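Local coordinates for UL144 (Macacine herpesvirus 1, PDB 6NYP), which is a viral relative of the TNF-receptor superfamily that probably binds the inhibitory receptor BTLA, as related UL144 proteins do, at residues F[22-27]-F[47-52]; F[55-60]-F[71-76]. All blocks are in the same frame, centred on the assembly; numbering follows the deposited sequence.

Contact 1. Residues F[22-27]-F[47-52]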
# COMPACT_ATOMS: atom_id res chain seq x y z
N TYR F 22 -1.72 6.55 8.41
CA TYR F 22 -0.67 7.14 7.54
C TYR F 22 -1.25 8.28 6.70
O TYR F 22 -2.43 8.21 6.31
CB TYR F 22 -0.08 6.06 6.63
CG TYR F 22 0.66 4.96 7.34
CD1 TYR F 22 -0.00 3.92 7.97
CD2 TYR F 22 2.05 4.93 7.32
CE1 TYR F 22 0.69 2.88 8.57
CE2 TYR F 22 2.75 3.91 7.95
CZ TYR F 22 2.07 2.88 8.58
OH TYR F 22 2.77 1.89 9.20
N ARG F 23 -0.42 9.30 6.43
CA ARG F 23 -0.71 10.42 5.50
C ARG F 23 0.23 10.30 4.29
O ARG F 23 1.35 9.72 4.46
CB ARG F 23 -0.51 11.77 6.20
CG ARG F 23 0.94 12.22 6.22
CD ARG F 23 1.44 12.93 7.46
NE ARG F 23 2.83 13.32 7.25
CZ ARG F 23 3.62 13.90 8.15
NH1 ARG F 23 3.17 14.20 9.35
NH2 ARG F 23 4.88 14.19 7.83
N VAL F 24 -0.18 10.84 3.14
CA VAL F 24 0.63 10.87 1.89
C VAL F 24 1.79 11.86 2.08
O VAL F 24 1.52 13.05 2.32
CB VAL F 24 -0.23 11.24 0.66
CG1 VAL F 24 0.60 11.46 -0.59
CG2 VAL F 24 -1.33 10.22 0.41
N THR F 25 3.03 11.36 2.00
CA THR F 25 4.31 12.10 2.14
C THR F 25 4.94 12.28 0.75
O THR F 25 5.84 13.13 0.62
CB THR F 25 5.22 11.35 3.12
OG1 THR F 25 4.78 11.73 4.42
CG2 THR F 25 6.70 11.65 2.97
N GLY F 26 4.52 11.48 -0.24
CA GLY F 26 4.97 11.58 -1.64
C GLY F 26 3.89 11.07 -2.58
O GLY F 26 3.38 9.95 -2.35
N GLN F 27 3.56 11.86 -3.60
CA GLN F 27 2.52 11.51 -4.61
C GLN F 27 3.09 10.42 -5.52
O GLN F 27 4.31 10.45 -5.78
CB GLN F 27 2.14 12.73 -5.46
CG GLN F 27 1.97 14.03 -4.70
CD GLN F 27 0.98 14.95 -5.38
OE1 GLN F 27 0.13 15.55 -4.73
NE2 GLN F 27 1.06 15.03 -6.70
N GLY F 47 -6.72 15.27 6.41
CA GLY F 47 -6.93 15.15 4.96
C GLY F 47 -6.19 13.94 4.43
O GLY F 47 -6.01 12.98 5.20
N LEU F 48 -5.76 13.98 3.17
CA LEU F 48 -4.83 12.97 2.60
C LEU F 48 -3.44 13.15 3.23
O LEU F 48 -2.73 12.15 3.43
CB LEU F 48 -4.78 13.12 1.08
CG LEU F 48 -6.06 12.75 0.34
CD1 LEU F 48 -6.04 13.26 -1.09
CD2 LEU F 48 -6.31 11.25 0.36
N TYR F 49 -3.08 14.40 3.56
CA TYR F 49 -1.68 14.87 3.72
C TYR F 49 -1.37 15.37 5.14
O TYR F 49 -0.16 15.59 5.42
CB TYR F 49 -1.40 16.00 2.71
CG TYR F 49 -1.72 15.70 1.27
CD1 TYR F 49 -0.87 14.92 0.49
CD2 TYR F 49 -2.85 16.22 0.66
CE1 TYR F 49 -1.16 14.64 -0.83
CE2 TYR F 49 -3.14 15.98 -0.67
CZ TYR F 49 -2.30 15.17 -1.42
OH TYR F 49 -2.59 14.91 -2.73
N GLN F 50 -2.37 15.60 6.00
CA GLN F 50 -2.19 16.28 7.32
C GLN F 50 -2.46 15.30 8.47
O GLN F 50 -3.45 14.56 8.40
CB GLN F 50 -3.13 17.49 7.43
CG GLN F 50 -2.48 18.85 7.13
CD GLN F 50 -2.50 19.24 5.67
OE1 GLN F 50 -3.36 18.85 4.89
NE2 GLN F 50 -1.53 20.05 5.30
N CYS F 51 -1.61 15.32 9.50
CA CYS F 51 -1.90 14.80 10.87
C CYS F 51 -2.35 15.97 11.76
O CYS F 51 -1.52 16.87 12.00
CB CYS F 51 -0.69 14.15 11.53
SG CYS F 51 0.11 12.87 10.53
N THR F 52 -3.61 15.96 12.21
CA THR F 52 -4.18 16.98 13.13
C THR F 52 -4.17 16.43 14.57
O THR F 52 -4.51 15.24 14.76
CB THR F 52 -5.58 17.39 12.68
OG1 THR F 52 -5.45 17.92 11.35
CG2 THR F 52 -6.23 18.42 13.58
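With CG tucked between its own backbone N and carbonyl carbon (chi1 83°) and a bend at chi2, Arg-23 lays its chain along the backbone of Tyr-49 and on toward Cys-51. With CG anti to its carbonyl carbon (chi1 -53°), Tyr-49 brings its ring alongside Val-24. The contact joins two successive parts of an elongated, cysteine-rich TNF-receptor fold: the hairpin of strands 22-26 and 34-38, and the turn leading into strand 51-53 of the TNFR/NGFR cysteine-rich region.

One backbone hydrogen bond ties them, from Val-24 N to Leu-48 O (2.9 Å) and nearly straight at 168°. Val-24 and Tyr-49 then run side by side, pointing the same way, with Val-24 CG1 3.6 Å from Tyr-49 CE1. Val-24 O meets the edge of the ring near its plane, 3.5 Å from Tyr-49 CD1. Leu-48 CB lies over one ring face, toward the rim. Val-24, the one buried residue here, also touches Leu-10 and Cys-18, and Leu-10 reaches Tyr-49 as well, extending this small apolar cluster.

At the other end, Arg-23 CG passes 3.6 Å from Tyr-49 O. Cys-51, disulfide-bonded to Cys-39, turns its sulfur to the edge of the guanidinium, near that group's plane, with SG 3.5 Å from Arg-23 NH1.

Contact 2. Residues F[55-60]-F[71-76]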
# COMPACT_ATOMS: atom_id res chain seq x y z
N THR F 55 -8.24 16.58 19.67
CA THR F 55 -8.85 17.56 20.61
C THR F 55 -9.17 16.85 21.93
O THR F 55 -9.50 15.66 21.89
CB THR F 55 -10.08 18.25 20.00
OG1 THR F 55 -11.09 17.27 19.77
CG2 THR F 55 -9.76 19.00 18.73
N GLU F 56 -9.06 17.56 23.05
CA GLU F 56 -9.37 17.04 24.41
C GLU F 56 -10.75 17.55 24.85
O GLU F 56 -10.93 18.79 24.90
CB GLU F 56 -8.29 17.50 25.40
CG GLU F 56 -6.85 17.23 24.96
CD GLU F 56 -6.05 16.24 25.79
OE1 GLU F 56 -4.84 16.14 25.55
OE2 GLU F 56 -6.63 15.58 26.67
N CYS F 57 -11.68 16.65 25.15
CA CYS F 57 -13.00 16.97 25.77
C CYS F 57 -12.74 17.47 27.21
O CYS F 57 -12.19 16.70 28.01
CB CYS F 57 -13.95 15.78 25.81
SG CYS F 57 -14.26 14.97 24.22
N GLN F 58 -13.11 18.72 27.50
CA GLN F 58 -12.81 19.42 28.78
C GLN F 58 -13.61 18.78 29.93
O GLN F 58 -14.40 17.85 29.65
CB GLN F 58 -13.13 20.90 28.62
CG GLN F 58 -14.60 21.19 28.36
CD GLN F 58 -14.81 22.33 27.39
OE1 GLN F 58 -14.15 22.42 26.36
NE2 GLN F 58 -15.75 23.21 27.72
N ASP F 59 -13.40 19.26 31.16
CA ASP F 59 -14.04 18.77 32.41
C ASP F 59 -15.57 18.89 32.33
O ASP F 59 -16.24 18.02 32.93
CB ASP F 59 -13.46 19.47 33.65
CG ASP F 59 -13.29 20.97 33.52
OD1 ASP F 59 -13.73 21.53 32.49
OD2 ASP F 59 -12.71 21.57 34.45
N THR F 60 -16.10 19.91 31.64
CA THR F 60 -17.56 20.16 31.47
C THR F 60 -18.11 19.40 30.25
O THR F 60 -19.07 19.90 29.62
CB THR F 60 -17.87 21.66 31.41
OG1 THR F 60 -19.29 21.83 31.33
CG2 THR F 60 -17.23 22.37 30.24
N GLN F 71 -10.20 9.52 12.75
CA GLN F 71 -11.27 10.46 13.19
C GLN F 71 -10.90 11.10 14.54
O GLN F 71 -10.25 10.43 15.38
CB GLN F 71 -12.64 9.78 13.24
CG GLN F 71 -12.61 8.27 13.44
CD GLN F 71 -13.94 7.60 13.16
OE1 GLN F 71 -14.79 8.13 12.44
NE2 GLN F 71 -14.11 6.42 13.72
N ASN F 72 -11.33 12.36 14.72
CA ASN F 72 -11.12 13.19 15.94
C ASN F 72 -11.98 12.63 17.08
O ASN F 72 -12.89 11.82 16.78
CB ASN F 72 -11.47 14.66 15.67
CG ASN F 72 -10.95 15.62 16.72
OD1 ASN F 72 -10.16 15.24 17.58
ND2 ASN F 72 -11.41 16.86 16.66
N THR F 73 -11.71 13.03 18.33
CA THR F 73 -12.57 12.74 19.51
C THR F 73 -13.96 13.35 19.28
O THR F 73 -14.04 14.36 18.56
CB THR F 73 -11.98 13.27 20.83
OG1 THR F 73 -11.86 14.69 20.72
CG2 THR F 73 -10.63 12.70 21.19
N VAL F 74 -15.00 12.74 19.85
CA VAL F 74 -16.38 13.30 19.87
C VAL F 74 -16.71 13.65 21.32
O VAL F 74 -16.52 12.76 22.18
CB VAL F 74 -17.41 12.33 19.27
CG1 VAL F 74 -18.80 12.96 19.19
CG2 VAL F 74 -16.98 11.82 17.90
N CYS F 75 -17.14 14.89 21.57
CA CYS F 75 -17.51 15.42 22.91
C CYS F 75 -18.99 15.80 22.94
O CYS F 75 -19.52 16.22 21.89
CB CYS F 75 -16.66 16.63 23.27
SG CYS F 75 -14.89 16.42 22.93
N ALA F 76 -19.63 15.63 24.10
CA ALA F 76 -20.99 16.12 24.41
C ALA F 76 -21.04 16.55 25.88
O ALA F 76 -20.22 16.05 26.69
CB ALA F 76 -22.01 15.05 24.10
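A disulfide and a compact group of hydrogen bonds join residues 55-60 to residues 71-76, both within the TNFR/NGFR cysteine-rich region, a disulfide-rich module; here the link fastens the loop 55-60 to strand 74-76. The covalent link is Cys-57 to Cys-75, with an SG-SG bond of 2.0 Å and a left-handed chi3 of -82°. Both cysteines direct CB at the opposing segment, and with SG anti to the carbonyl carbon in each (chi1 -54° in Cys-57, -46° in Cys-75) the two sulfurs are brought together.

The polar part centres on the side-chain amide of Asn-72, which crosses Thr-55 at about a right angle. Its OD1 accepts two bonds from the one residue. Thr-55 N donates to Asn-72 OD1 over 3.1 Å, in the carbonyl plane and on a lone pair, while Thr-55 OG1, also 3.1 Å from Asn-72 OD1, arrives tilted from that plane. These two bonds set which way the amide faces, and a weak one from Thr-73 N to Asn-72 OD1 (2.8 Å) probably adds to the hold. In return, Thr-73 OG1 donates to Thr-55 O at 2.8 Å, coming from above the carbonyl plane, so Thr-55 is gripped through its backbone on both sides of CA.

Beside these bonds, Thr-55 CG2 rests against Asn-72 ND2 (3.4 Å), and Thr-73 CG2 lies near Thr-55 O.

Beyond this join, strand 74-76 pairs antiparallel with strand 62-65 through backbone bonds of Val-74 to Ile-64 and Arg-65 and of Ala-76 to Val-62, while Cys-57 packs on Thr-63 of that strand.

In the fold
Contacts 1 and 2 lie in series along the chain, residues 22-27 and 47-52 closing contact 1 before contact 2 opens at 55. Their centres stand about 23 Å apart, and only the sequence connects them, in keeping with the extended shape of a modelled chain without helices. Contact 1 lies nearer the middle, its centre about 7 Å from that of the chain, against about 18 Å for contact 2. Surroundings differ too. Tyr-22, in the first segment of contact 1, packs on an apolar side chain of another protein, whereas no other chain of the assembly touches contact 2, where a glycan sugar lies about 8 Å from the side chain of Thr-73.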